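Local coordinates for similar to sp|P32453 Saccharomyces cerevisiae YNL315c ATP11 (Candida glabrata CBS 138, PDB 2P4F), which probably acts as a mitochondrial chaperone of the ATP11 family, binding unfolded protein, as its relatives do in assembling the F1 part of ATP synthase, at residues A[97-102]-A[191-196]; A[114-119]-A[225-230]; A[130-135]-A[233-238]; A[156-161]-A[179-184]. One frame throughout, in Å; residues are numbered along the deposited sequence.

Interaction 1: A[97-102]-A[191-196]; sequences KPYKTL and PNTVHC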
loop_
_atom_site.group_PDB
_atom_site.type_symbol
_atom_site.label_atom_id
_atom_site.label_comp_id
_atom_site.label_asym_id
_atom_site.label_seq_id
_atom_site.Cartn_x
_atom_site.Cartn_y
_atom_site.Cartn_z
ATOM N N LYS A 97 7.778 -14.215 -14.899
ATOM C CA LYS A 97 7.867 -13.831 -13.509
ATOM C C LYS A 97 6.792 -14.494 -12.677
ATOM O O LYS A 97 5.691 -14.758 -13.189
ATOM C CB LYS A 97 7.718 -12.304 -13.402
ATOM C CG LYS A 97 8.844 -11.512 -14.047
ATOM C CD LYS A 97 10.175 -12.164 -13.706
ATOM C CE LYS A 97 10.576 -11.928 -12.262
ATOM N NZ LYS A 97 12.039 -11.663 -12.048
ATOM N N PRO A 98 7.037 -14.770 -11.406
ATOM C CA PRO A 98 6.005 -15.391 -10.545
ATOM C C PRO A 98 4.966 -14.397 -10.076
ATOM O O PRO A 98 3.978 -14.809 -9.443
ATOM C CB PRO A 98 6.767 -15.924 -9.324
ATOM C CG PRO A 98 8.009 -15.076 -9.333
ATOM C CD PRO A 98 8.327 -14.678 -10.744
ATOM N N TYR A 99 5.164 -13.105 -10.336
ATOM C CA TYR A 99 4.166 -12.103 -9.999
ATOM C C TYR A 99 3.654 -11.511 -11.309
ATOM O O TYR A 99 4.386 -11.515 -12.318
ATOM C CB TYR A 99 4.732 -10.985 -9.114
ATOM C CG TYR A 99 5.965 -10.361 -9.736
ATOM C CD1 TYR A 99 5.880 -9.227 -10.533
ATOM C CD2 TYR A 99 7.218 -10.934 -9.525
ATOM C CE1 TYR A 99 6.973 -8.637 -11.120
ATOM C CE2 TYR A 99 8.316 -10.342 -10.107
ATOM C CZ TYR A 99 8.208 -9.208 -10.893
ATOM O OH TYR A 99 9.317 -8.630 -11.475
ATOM N N LYS A 100 2.433 -11.019 -11.244
ATOM C CA LYS A 100 1.849 -10.410 -12.429
ATOM C C LYS A 100 2.313 -8.971 -12.547
ATOM O O LYS A 100 2.388 -8.254 -11.542
ATOM C CB LYS A 100 0.316 -10.477 -12.421
ATOM C CG LYS A 100 -0.056 -11.953 -12.542
ATOM C CD LYS A 100 -1.473 -12.125 -12.995
ATOM C CE LYS A 100 -1.854 -13.582 -12.799
ATOM N NZ LYS A 100 -3.261 -13.660 -12.343
ATOM N N THR A 101 2.659 -8.567 -13.739
ATOM C CA THR A 101 2.980 -7.179 -14.000
ATOM C C THR A 101 1.869 -6.482 -14.773
ATOM O O THR A 101 0.871 -7.155 -15.106
ATOM C CB THR A 101 4.304 -7.040 -14.791
ATOM O OG1 THR A 101 4.108 -7.518 -16.124
ATOM C CG2 THR A 101 5.409 -7.843 -14.129
ATOM N N LEU A 102 2.049 -5.185 -15.018
ATOM C CA LEU A 102 0.955 -4.469 -15.666
ATOM C C LEU A 102 0.571 -5.120 -16.985
ATOM O O LEU A 102 -0.646 -5.198 -17.278
ATOM C CB LEU A 102 1.348 -2.994 -15.848
ATOM C CG LEU A 102 0.231 -2.141 -16.476
ATOM C CD1 LEU A 102 -1.094 -2.218 -15.680
ATOM C CD2 LEU A 102 0.686 -0.702 -16.552
ATOM N N PRO A 191 11.484 -4.000 -11.001
ATOM C CA PRO A 191 11.707 -2.566 -11.140
ATOM C C PRO A 191 10.415 -1.808 -11.393
ATOM O O PRO A 191 10.369 -0.589 -11.079
ATOM C CB PRO A 191 12.619 -2.436 -12.372
ATOM C CG PRO A 191 12.604 -3.750 -13.048
ATOM C CD PRO A 191 12.190 -4.786 -12.036
ATOM N N ASN A 192 9.398 -2.479 -11.940
ATOM C CA ASN A 192 8.160 -1.725 -12.196
ATOM C C ASN A 192 6.981 -2.168 -11.340
ATOM O O ASN A 192 5.820 -1.795 -11.578
ATOM C CB ASN A 192 7.740 -1.911 -13.668
ATOM C CG ASN A 192 8.724 -1.163 -14.553
ATOM O OD1 ASN A 192 8.850 0.058 -14.398
ATOM N ND2 ASN A 192 9.413 -1.873 -15.435
ATOM N N THR A 193 7.261 -2.994 -10.302
ATOM C CA THR A 193 6.150 -3.610 -9.571
ATOM C C THR A 193 6.461 -3.680 -8.091
ATOM O O THR A 193 7.422 -4.358 -7.690
ATOM C CB THR A 193 5.900 -5.041 -10.089
ATOM O OG1 THR A 193 5.950 -5.072 -11.531
ATOM C CG2 THR A 193 4.509 -5.577 -9.694
ATOM N N VAL A 194 5.649 -3.002 -7.289
ATOM C CA VAL A 194 5.886 -2.879 -5.835
ATOM C C VAL A 194 4.667 -3.392 -5.132
ATOM O O VAL A 194 3.539 -3.061 -5.558
ATOM C CB VAL A 194 6.144 -1.401 -5.481
ATOM C CG1 VAL A 194 6.294 -1.249 -3.953
ATOM C CG2 VAL A 194 7.394 -0.887 -6.206
ATOM N N HIS A 195 4.831 -4.235 -4.111
ATOM C CA HIS A 195 3.678 -4.791 -3.418
ATOM C C HIS A 195 3.611 -4.267 -1.981
ATOM O O HIS A 195 4.669 -4.048 -1.372
ATOM C CB HIS A 195 3.791 -6.321 -3.342
ATOM C CG HIS A 195 3.752 -6.980 -4.693
ATOM N ND1 HIS A 195 4.039 -8.328 -4.812
ATOM C CD2 HIS A 195 3.396 -6.527 -5.926
ATOM C CE1 HIS A 195 3.873 -8.639 -6.106
ATOM N NE2 HIS A 195 3.491 -7.580 -6.824
ATOM N N CYS A 196 2.411 -4.131 -1.458
ATOM C CA CYS A 196 2.224 -3.826 -0.037
ATOM C C CYS A 196 1.344 -4.929 0.521
ATOM O O CYS A 196 0.217 -5.128 -0.033
ATOM C CB CYS A 196 1.598 -2.419 0.103
ATOM S SG CYS A 196 1.408 -2.020 1.878
HETATM O O HOH W 1 4.019 -3.952 -13.177
#

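Interaction 2: A[114-119]-A[225-230]; sequences LSKQEV and NDKDMV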
loop_
_atom_site.group_PDB
_atom_site.type_symbol
_atom_site.label_atom_id
_atom_site.label_comp_id
_atom_site.label_asym_id
_atom_site.label_seq_id
_atom_site.Cartn_x
_atom_site.Cartn_y
_atom_site.Cartn_z
ATOM N N LEU A 114 -2.623 5.573 -25.728
ATOM C CA LEU A 114 -3.811 6.079 -25.037
ATOM C C LEU A 114 -3.459 7.282 -24.174
ATOM O O LEU A 114 -2.303 7.400 -23.727
ATOM C CB LEU A 114 -4.445 4.976 -24.184
ATOM C CG LEU A 114 -5.018 3.817 -25.028
ATOM C CD1 LEU A 114 -5.674 2.816 -24.057
ATOM C CD2 LEU A 114 -5.995 4.334 -26.060
ATOM N N SER A 115 -4.456 8.138 -23.879
ATOM C CA SER A 115 -4.226 9.231 -22.955
ATOM C C SER A 115 -4.233 8.707 -21.519
ATOM O O SER A 115 -4.644 7.572 -21.238
ATOM C CB SER A 115 -5.326 10.257 -23.119
ATOM O OG SER A 115 -6.559 9.696 -22.634
ATOM N N LYS A 116 -3.781 9.584 -20.610
ATOM C CA LYS A 116 -3.830 9.211 -19.171
ATOM C C LYS A 116 -5.241 8.820 -18.756
ATOM O O LYS A 116 -5.480 7.850 -18.001
ATOM C CB LYS A 116 -3.315 10.395 -18.346
ATOM C CG LYS A 116 -1.849 10.763 -18.551
ATOM C CD LYS A 116 -1.520 11.821 -17.486
ATOM C CE LYS A 116 -0.155 12.437 -17.531
ATOM N NZ LYS A 116 0.050 13.063 -16.162
ATOM N N GLN A 117 -6.243 9.580 -19.194
ATOM C CA GLN A 117 -7.637 9.305 -18.801
ATOM C C GLN A 117 -8.116 7.990 -19.396
ATOM O O GLN A 117 -8.792 7.231 -18.720
ATOM C CB GLN A 117 -8.558 10.453 -19.246
ATOM C CG GLN A 117 -10.015 10.135 -18.954
ATOM C CD GLN A 117 -10.956 11.317 -18.971
ATOM O OE1 GLN A 117 -11.203 11.961 -17.950
ATOM N NE2 GLN A 117 -11.504 11.561 -20.161
ATOM N N GLU A 118 -7.748 7.767 -20.665
ATOM C CA GLU A 118 -8.161 6.482 -21.290
ATOM C C GLU A 118 -7.541 5.309 -20.566
ATOM O O GLU A 118 -8.233 4.318 -20.340
ATOM C CB GLU A 118 -7.714 6.503 -22.753
ATOM C CG GLU A 118 -8.651 7.486 -23.519
ATOM C CD GLU A 118 -8.134 7.813 -24.911
ATOM O OE1 GLU A 118 -6.935 7.724 -25.247
ATOM O OE2 GLU A 118 -9.006 8.209 -25.736
ATOM N N VAL A 119 -6.259 5.396 -20.182
ATOM C CA VAL A 119 -5.670 4.303 -19.401
ATOM C C VAL A 119 -6.401 4.116 -18.078
ATOM O O VAL A 119 -6.682 2.965 -17.668
ATOM C CB VAL A 119 -4.185 4.575 -19.103
ATOM C CG1 VAL A 119 -3.606 3.495 -18.139
ATOM C CG2 VAL A 119 -3.402 4.596 -20.441
ATOM N N ASN A 225 7.321 6.729 -16.087
ATOM C CA ASN A 225 8.196 7.656 -16.834
ATOM C C ASN A 225 7.460 8.332 -17.965
ATOM O O ASN A 225 7.666 9.508 -18.294
ATOM C CB ASN A 225 9.404 6.840 -17.315
ATOM C CG ASN A 225 10.337 6.509 -16.158
ATOM O OD1 ASN A 225 10.440 7.286 -15.198
ATOM N ND2 ASN A 225 11.018 5.357 -16.200
ATOM N N ASP A 226 6.558 7.664 -18.670
ATOM C CA ASP A 226 5.956 8.327 -19.828
ATOM C C ASP A 226 4.703 9.129 -19.489
ATOM O O ASP A 226 4.456 10.136 -20.191
ATOM C CB ASP A 226 5.522 7.369 -20.925
ATOM C CG ASP A 226 6.390 6.170 -21.172
ATOM O OD1 ASP A 226 7.476 6.278 -21.794
ATOM O OD2 ASP A 226 5.967 5.062 -20.744
ATOM N N LYS A 227 3.961 8.646 -18.497
ATOM C CA LYS A 227 2.686 9.310 -18.212
ATOM C C LYS A 227 2.594 9.818 -16.781
ATOM O O LYS A 227 1.547 10.327 -16.407
ATOM C CB LYS A 227 1.509 8.364 -18.431
ATOM C CG LYS A 227 1.253 8.060 -19.903
ATOM C CD LYS A 227 0.111 7.042 -20.065
ATOM C CE LYS A 227 -0.614 7.356 -21.364
ATOM N NZ LYS A 227 0.212 6.784 -22.482
ATOM N N ASP A 228 3.672 9.667 -15.981
ATOM C CA ASP A 228 3.635 10.119 -14.597
ATOM C C ASP A 228 2.467 9.534 -13.796
ATOM O O ASP A 228 1.882 10.184 -12.929
ATOM C CB ASP A 228 3.596 11.658 -14.557
ATOM C CG ASP A 228 3.935 12.176 -13.174
ATOM O OD1 ASP A 228 4.702 11.580 -12.388
ATOM O OD2 ASP A 228 3.366 13.248 -12.842
ATOM N N MET A 229 2.153 8.276 -14.064
ATOM C CA MET A 229 1.051 7.546 -13.470
ATOM C C MET A 229 1.464 6.237 -12.848
ATOM O O MET A 229 2.297 5.559 -13.453
ATOM C CB MET A 229 0.041 7.143 -14.585
ATOM C CG MET A 229 -0.751 8.228 -15.241
ATOM S SD MET A 229 -1.663 7.383 -16.587
ATOM C CE MET A 229 -3.099 6.847 -15.665
ATOM N N VAL A 230 0.889 5.920 -11.698
ATOM C CA VAL A 230 1.058 4.602 -11.060
ATOM C C VAL A 230 -0.298 3.952 -10.989
ATOM O O VAL A 230 -1.258 4.625 -10.533
ATOM C CB VAL A 230 1.684 4.750 -9.645
ATOM C CG1 VAL A 230 1.696 3.438 -8.899
ATOM C CG2 VAL A 230 3.078 5.347 -9.825
HETATM O O HOH W 2 -0.169 11.983 -13.338
#

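Interaction 3: A[130-135]-A[233-238]; sequences RDDSLV and NGQVES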
loop_
_atom_site.group_PDB
_atom_site.type_symbol
_atom_site.label_atom_id
_atom_site.label_comp_id
_atom_site.label_asym_id
_atom_site.label_seq_id
_atom_site.Cartn_x
_atom_site.Cartn_y
_atom_site.Cartn_z
ATOM N N ARG A 130 -15.728 -6.627 -9.539
ATOM C CA ARG A 130 -15.402 -7.185 -8.230
ATOM C C ARG A 130 -15.932 -6.442 -7.007
ATOM O O ARG A 130 -16.142 -5.220 -7.002
ATOM C CB ARG A 130 -13.880 -7.198 -8.074
ATOM C CG ARG A 130 -13.089 -7.946 -9.142
ATOM C CD ARG A 130 -12.010 -8.648 -8.325
ATOM N NE ARG A 130 -10.941 -9.246 -9.099
ATOM C CZ ARG A 130 -10.182 -10.182 -8.521
ATOM N NH1 ARG A 130 -10.421 -10.532 -7.270
ATOM N NH2 ARG A 130 -9.207 -10.727 -9.217
ATOM N N ASP A 131 -16.103 -7.202 -5.910
ATOM C CA ASP A 131 -16.394 -6.506 -4.652
ATOM C C ASP A 131 -15.289 -6.757 -3.631
ATOM O O ASP A 131 -15.433 -6.513 -2.446
ATOM C CB ASP A 131 -17.759 -6.869 -4.065
ATOM C CG ASP A 131 -17.854 -8.330 -3.695
ATOM O OD1 ASP A 131 -16.853 -9.050 -3.919
ATOM O OD2 ASP A 131 -18.923 -8.741 -3.189
ATOM N N ASP A 132 -14.142 -7.257 -4.088
ATOM C CA ASP A 132 -13.051 -7.419 -3.140
ATOM C C ASP A 132 -11.885 -6.516 -3.507
ATOM O O ASP A 132 -10.816 -6.723 -2.937
ATOM C CB ASP A 132 -12.657 -8.898 -3.144
ATOM C CG ASP A 132 -12.137 -9.317 -4.510
ATOM O OD1 ASP A 132 -12.334 -8.627 -5.525
ATOM O OD2 ASP A 132 -11.502 -10.387 -4.576
ATOM N N SER A 133 -12.058 -5.555 -4.397
ATOM C CA SER A 133 -10.937 -4.840 -5.022
ATOM C C SER A 133 -10.808 -3.391 -4.597
ATOM O O SER A 133 -11.829 -2.722 -4.509
ATOM C CB SER A 133 -11.075 -4.862 -6.563
ATOM O OG SER A 133 -10.715 -6.196 -6.937
ATOM N N LEU A 134 -9.551 -3.010 -4.424
ATOM C CA LEU A 134 -9.077 -1.646 -4.235
ATOM C C LEU A 134 -8.408 -1.207 -5.527
ATOM O O LEU A 134 -7.566 -1.912 -6.082
ATOM C CB LEU A 134 -8.039 -1.536 -3.105
ATOM C CG LEU A 134 -8.514 -1.909 -1.682
ATOM C CD1 LEU A 134 -7.493 -1.455 -0.663
ATOM C CD2 LEU A 134 -9.849 -1.273 -1.368
ATOM N N VAL A 135 -8.805 -0.062 -6.091
ATOM C CA VAL A 135 -8.267 0.373 -7.357
ATOM C C VAL A 135 -7.940 1.851 -7.267
ATOM O O VAL A 135 -8.773 2.591 -6.734
ATOM C CB VAL A 135 -9.278 0.144 -8.507
ATOM C CG1 VAL A 135 -8.699 0.565 -9.843
ATOM C CG2 VAL A 135 -9.677 -1.328 -8.553
ATOM N N ASN A 233 -3.738 -1.925 -7.885
ATOM C CA ASN A 233 -4.833 -2.879 -7.746
ATOM C C ASN A 233 -4.592 -3.628 -6.437
ATOM O O ASN A 233 -3.481 -4.072 -6.181
ATOM C CB ASN A 233 -4.976 -3.865 -8.908
ATOM C CG ASN A 233 -3.705 -4.642 -9.180
ATOM O OD1 ASN A 233 -2.752 -4.056 -9.690
ATOM N ND2 ASN A 233 -3.568 -5.936 -8.923
ATOM N N GLY A 234 -5.618 -3.762 -5.611
ATOM C CA GLY A 234 -5.445 -4.571 -4.406
ATOM C C GLY A 234 -6.648 -5.452 -4.251
ATOM O O GLY A 234 -7.727 -5.235 -4.850
ATOM N N GLN A 235 -6.462 -6.494 -3.465
ATOM C CA GLN A 235 -7.559 -7.441 -3.230
ATOM C C GLN A 235 -7.623 -7.721 -1.724
ATOM O O GLN A 235 -6.530 -7.870 -1.095
ATOM C CB GLN A 235 -7.386 -8.787 -3.953
ATOM C CG GLN A 235 -7.843 -8.785 -5.404
ATOM C CD GLN A 235 -7.415 -10.011 -6.195
ATOM O OE1 GLN A 235 -7.611 -10.119 -7.401
ATOM N NE2 GLN A 235 -6.812 -10.977 -5.505
ATOM N N VAL A 236 -8.794 -7.803 -1.162
ATOM C CA VAL A 236 -8.986 -8.199 0.234
ATOM C C VAL A 236 -9.551 -9.605 0.248
ATOM O O VAL A 236 -10.543 -9.881 -0.471
ATOM C CB VAL A 236 -9.951 -7.243 0.976
ATOM C CG1 VAL A 236 -10.124 -7.625 2.446
ATOM C CG2 VAL A 236 -9.399 -5.841 0.804
ATOM N N GLU A 237 -9.000 -10.508 1.021
ATOM C CA GLU A 237 -9.455 -11.889 1.037
ATOM C C GLU A 237 -10.855 -12.009 1.633
ATOM O O GLU A 237 -11.203 -11.494 2.691
ATOM C CB GLU A 237 -8.468 -12.723 1.854
ATOM C CG GLU A 237 -7.081 -12.884 1.259
ATOM C CD GLU A 237 -7.127 -13.693 -0.014
ATOM O OE1 GLU A 237 -6.780 -13.167 -1.088
ATOM O OE2 GLU A 237 -7.531 -14.868 0.046
ATOM N N SER A 238 -11.713 -12.753 0.925
ATOM C CA SER A 238 -13.103 -12.783 1.397
ATOM C C SER A 238 -13.233 -13.598 2.678
ATOM O O SER A 238 -14.192 -13.351 3.437
ATOM C CB SER A 238 -14.059 -13.294 0.328
ATOM O OG SER A 238 -13.529 -14.391 -0.394
HETATM O O HOH W 3 -8.135 -5.931 -7.490
#

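Interaction 4: A[156-161]-A[179-184]; sequences LFVLPL and VELQYV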
loop_
_atom_site.group_PDB
_atom_site.type_symbol
_atom_site.label_atom_id
_atom_site.label_comp_id
_atom_site.label_asym_id
_atom_site.label_seq_id
_atom_site.Cartn_x
_atom_site.Cartn_y
_atom_site.Cartn_z
ATOM N N LEU A 156 8.954 -2.350 6.715
ATOM C CA LEU A 156 8.070 -3.083 7.617
ATOM C C LEU A 156 7.412 -2.091 8.555
ATOM O O LEU A 156 8.073 -1.154 9.028
ATOM C CB LEU A 156 8.886 -4.120 8.396
ATOM C CG LEU A 156 8.051 -5.049 9.292
ATOM C CD1 LEU A 156 7.138 -5.936 8.445
ATOM C CD2 LEU A 156 8.974 -5.904 10.184
ATOM N N PHE A 157 6.148 -2.277 8.870
ATOM C CA PHE A 157 5.542 -1.413 9.884
ATOM C C PHE A 157 4.413 -2.185 10.558
ATOM O O PHE A 157 4.126 -3.318 10.171
ATOM C CB PHE A 157 5.050 -0.104 9.282
ATOM C CG PHE A 157 4.852 1.046 10.286
ATOM C CD1 PHE A 157 5.817 1.303 11.280
ATOM C CD2 PHE A 157 3.742 1.844 10.215
ATOM C CE1 PHE A 157 5.673 2.366 12.181
ATOM C CE2 PHE A 157 3.588 2.917 11.102
ATOM C CZ PHE A 157 4.563 3.163 12.065
ATOM N N VAL A 158 3.833 -1.588 11.603
ATOM C CA VAL A 158 2.633 -2.154 12.244
ATOM C C VAL A 158 1.586 -1.074 12.267
ATOM O O VAL A 158 1.939 0.109 12.516
ATOM C CB VAL A 158 2.970 -2.609 13.681
ATOM C CG1 VAL A 158 1.723 -3.022 14.404
ATOM C CG2 VAL A 158 3.987 -3.756 13.579
ATOM N N LEU A 159 0.319 -1.412 11.994
ATOM C CA LEU A 159 -0.739 -0.446 12.111
ATOM C C LEU A 159 -1.900 -1.057 12.865
ATOM O O LEU A 159 -2.161 -2.244 12.704
ATOM C CB LEU A 159 -1.313 -0.021 10.737
ATOM C CG LEU A 159 -0.459 0.903 9.892
ATOM C CD1 LEU A 159 -1.137 1.055 8.514
ATOM C CD2 LEU A 159 -0.236 2.277 10.521
ATOM N N PRO A 160 -2.623 -0.254 13.621
ATOM C CA PRO A 160 -3.800 -0.806 14.252
ATOM C C PRO A 160 -5.003 -0.774 13.302
ATOM O O PRO A 160 -5.217 0.151 12.516
ATOM C CB PRO A 160 -4.047 0.205 15.398
ATOM C CG PRO A 160 -3.561 1.505 14.826
ATOM C CD PRO A 160 -2.405 1.182 13.920
ATOM N N LEU A 161 -5.789 -1.822 13.405
ATOM C CA LEU A 161 -7.129 -1.794 12.846
ATOM C C LEU A 161 -8.135 -1.644 14.003
ATOM O O LEU A 161 -8.313 -2.520 14.865
ATOM C CB LEU A 161 -7.290 -3.051 12.004
ATOM C CG LEU A 161 -8.622 -3.282 11.323
ATOM C CD1 LEU A 161 -8.952 -2.035 10.499
ATOM C CD2 LEU A 161 -8.552 -4.543 10.474
ATOM N N VAL A 179 -8.061 -2.521 19.436
ATOM C CA VAL A 179 -7.441 -2.481 18.128
ATOM C C VAL A 179 -6.769 -3.840 17.896
ATOM O O VAL A 179 -6.336 -4.517 18.827
ATOM C CB VAL A 179 -6.412 -1.368 17.910
ATOM C CG1 VAL A 179 -7.077 -0.002 18.039
ATOM C CG2 VAL A 179 -5.247 -1.522 18.886
ATOM N N GLU A 180 -6.737 -4.164 16.616
ATOM C CA GLU A 180 -6.016 -5.369 16.191
ATOM C C GLU A 180 -4.801 -4.961 15.384
ATOM O O GLU A 180 -4.944 -4.261 14.362
ATOM C CB GLU A 180 -6.968 -6.235 15.372
ATOM C CG GLU A 180 -8.207 -6.587 16.207
ATOM C CD GLU A 180 -9.114 -7.543 15.459
ATOM O OE1 GLU A 180 -8.676 -8.156 14.465
ATOM O OE2 GLU A 180 -10.286 -7.684 15.867
ATOM N N LEU A 181 -3.591 -5.357 15.839
ATOM C CA LEU A 181 -2.420 -4.950 15.074
ATOM C C LEU A 181 -2.247 -5.756 13.793
ATOM O O LEU A 181 -2.510 -6.954 13.789
ATOM C CB LEU A 181 -1.152 -5.131 15.934
ATOM C CG LEU A 181 -1.140 -4.323 17.231
ATOM C CD1 LEU A 181 0.157 -4.652 17.997
ATOM C CD2 LEU A 181 -1.293 -2.836 16.943
ATOM N N GLN A 182 -1.772 -5.025 12.789
ATOM C CA GLN A 182 -1.496 -5.565 11.463
ATOM C C GLN A 182 -0.046 -5.324 11.121
ATOM O O GLN A 182 0.406 -4.211 11.375
ATOM C CB GLN A 182 -2.355 -4.841 10.423
ATOM C CG GLN A 182 -3.833 -4.740 10.806
ATOM C CD GLN A 182 -4.534 -6.065 11.003
ATOM O OE1 GLN A 182 -4.409 -6.954 10.157
ATOM N NE2 GLN A 182 -5.315 -6.241 12.090
ATOM N N TYR A 183 0.628 -6.304 10.525
ATOM C CA TYR A 183 1.887 -5.974 9.861
ATOM C C TYR A 183 1.612 -5.392 8.500
ATOM O O TYR A 183 0.687 -5.851 7.798
ATOM C CB TYR A 183 2.671 -7.266 9.660
ATOM C CG TYR A 183 3.554 -7.692 10.815
ATOM C CD1 TYR A 183 4.511 -6.805 11.298
ATOM C CD2 TYR A 183 3.477 -8.948 11.378
ATOM C CE1 TYR A 183 5.352 -7.160 12.355
ATOM C CE2 TYR A 183 4.307 -9.333 12.418
ATOM C CZ TYR A 183 5.243 -8.419 12.911
ATOM O OH TYR A 183 6.100 -8.751 13.909
ATOM N N VAL A 184 2.439 -4.428 8.126
ATOM C CA VAL A 184 2.505 -3.868 6.784
ATOM C C VAL A 184 3.860 -4.217 6.217
ATOM O O VAL A 184 4.864 -3.875 6.899
ATOM C CB VAL A 184 2.343 -2.334 6.822
ATOM C CG1 VAL A 184 2.535 -1.724 5.429
ATOM C CG2 VAL A 184 0.991 -1.961 7.433
#

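Interaction 1: A[97-102]-A[191-196]
Thr-101 and Thr-193 mark the nearest approach of the two backbones, with CA atoms 6.5 Å apart, too far for the irregular 97-102 segment to join the sheet, whose strand 193-200 begins here. Side chains and one water bridge the interval. The aromatic ring of Tyr-99 reaches across because CG sits between the backbone N and the carbonyl carbon (chi1 54°). Its CE1 lies 3.7 Å from Thr-193 OG1, while CD1 faces the methyl CG2 of the same threonine. Lys-97 CB backs the ring, 3.9 Å above one of its faces and offset toward the rim. Nearer the backbone, Tyr-99 CB meets the edge of the imidazole, 3.9 Å from His-195 CE1. Thr-101 adds its methyl, with CG2 3.8 Å from Thr-193 OG1, the two threonine side chains crossing at about a right angle. Thr-193 OG1 is 2.8 Å from a water that accepts from Leu-102 N and donates to Asn-192 O, so the polar link between the segments is indirect. In the surrounding fold, Gln-218 on strand 215-220 reinforces it, hydrogen-bonding through NE2 to both Lys-100 O and His-195 NE2. The segment leading into helix 102-105 thereby lies over strand 193-200, flanked by strand 215-220 and by Ala-189 of strand 179-190.

Interaction 2: A[114-119]-A[225-230]
Leu-114 meets Lys-227 through its backbone: Lys-227 NZ donates a weak hydrogen bond to Leu-114 O at 2.9 Å. The lysine turns its end to this carbonyl by bending at its last two torsions, so that CE and NZ lie equally near Leu-114 O, in keeping with a bond that is weak. Ser-115, at the N-cap of helix 116-126, forms a capping box with Glu-118. Ser-115 N donates to Glu-118 OE1 almost straight (174°), and Glu-118 N returns a bond to Ser-115 OG at 3.0 Å, so the first turn is closed by its own side chains. Lys-116 then crosses the gap as an extended chain. Its CE passes 2.9 Å from Lys-227 O, a tight approach, and beyond it NZ gives a hydrogen bond to a water 3.0 Å away that donates in turn to Asp-228 O. The root of the same chain rests on methionine, with Lys-116 CB 3.9 Å from Met-229 SD. A bend at chi3 (86°) brings Met-229 CE up to the first turn of the helix, 3.5 Å from Lys-116 O. Val-119 completes the apolar part one turn on: CG1 faces Met-229 CE at 4.2 Å, and CG2 faces the aliphatic end of Lys-227. The contact fastens the start of helix 116-126 to the junction between helix 224-227 and strand 229-236. There Asp-228, with positive phi, accepts through OD1 from Val-141 N at the start of helix 140-153, and Leu-223 also packs against Val-119.

Interaction 3: A[130-135]-A[233-238]
Leu-134 and Gly-234 form the hydrogen-bonded pair of an antiparallel strand pairing that places 133-139 at the border of the six-stranded sheet. Leu-134 N donates to Gly-234 O at 2.9 Å, Gly-234 N donates back to Leu-134 O at 2.7 Å, and Val-236 N continues the register to Asp-132 O. With CG beside its backbone N (chi1 -63°), Leu-134 packs with Val-236 against helix 244-257. Ser-133, Val-135, Asn-233 and Gln-235 take the other face. There the Asn-233 amide turns away from its partner strand (chi1 55°) to hydrogen-bond His-220 and Gln-218, under Trp-123 and Trp-127. Farther out, the extended Gln-235 chain lies beside Asp-132, both pointing the same way, their amide and carboxylate planes only 21° apart and Asp-132 OD2 4.1 Å from Gln-235 CG. Asp-132 OD2 forms a salt bridge with Arg-130 NH1 at 2.9 Å, its hydrogen-bond component weak. The poorly ordered guanidinium lies with one face toward Gln-235 OE1, but that approach is modelled implausibly short and remains doubtful. On the Ser-133 face a water bridges the strands, 2.7 Å from Ser-133 OG and donating to Gly-234 O at 2.8 Å.

Interaction 4: A[156-161]-A[179-184]
Phe-157 opens an unbroken antiparallel pairing with Val-184 that runs through Leu-159 and Gln-182 to Leu-161 and Glu-180, each pair sharing two backbone hydrogen bonds. The tightly packed face carries the side chains of these residues, all buried except Glu-180, which is partly exposed and salt-bridged to Arg-163. Leu-159 CD1 lies 3.8 Å from Val-184 CG2, and the leucine itself is buried under Asn-253, Val-254 and Phe-257 of helix 244-257, while Phe-157 meets the Phe-257 ring. Gln-182 bends at chi2 (-60°), laying its amide against leucine, with NE2 3.8 Å from Leu-161 CB; OE1 is taken by His-214. The opposite face is more open. Val-158 is buried there, its CG2 3.8 Å from Tyr-183 CD1 and its CG1 3.9 Å from Leu-181 CB, but the tyrosine and Leu-181 are themselves partly exposed. Leu-156 CD1 lies 4.0 Å from Tyr-183 CD1 at one end, close to a bound hexaethylene glycol probably derived from the crystallisation liquor; at the other, Pro-160 CB touches Val-179 CB at 3.8 Å below helix 287-295. Pro-160 belongs to a non-hydrogen-bonded pair, so its missing N-H costs this pairing nothing. Glu-180 O, by contrast, is gripped twice, by Leu-161 N and by Gln-182 NE2 at 3.0 Å from opposite faces of its carbonyl plane, which implies that the buried glutamine is held by hydrogen bonds at both ends of its amide.

How the interactions relate
All four contacts reach the same antiparallel sheet. Interactions 3 and 4 are pairings within it, at its two outermost strands, and rest on regular backbone hydrogen bonds; both place side chains against helix 244-257. Interactions 1 and 2 attach segments early in the modelled chain mainly through side chains and bridging waters, plus a weak lysine-carbonyl bond in interaction 2; interaction 3 also has a water, but beside regular backbone bonds. Interaction 1 is the most superficial, whereas interaction 4 has the most buried residues. Interactions 2 and 3 share strand 229-236, at its two ends, with centres about 22 Å apart. Interactions 1 and 4 lie on neighbouring strands and touch where Cys-196 SG packs 3.7 Å from Val-184 CG1.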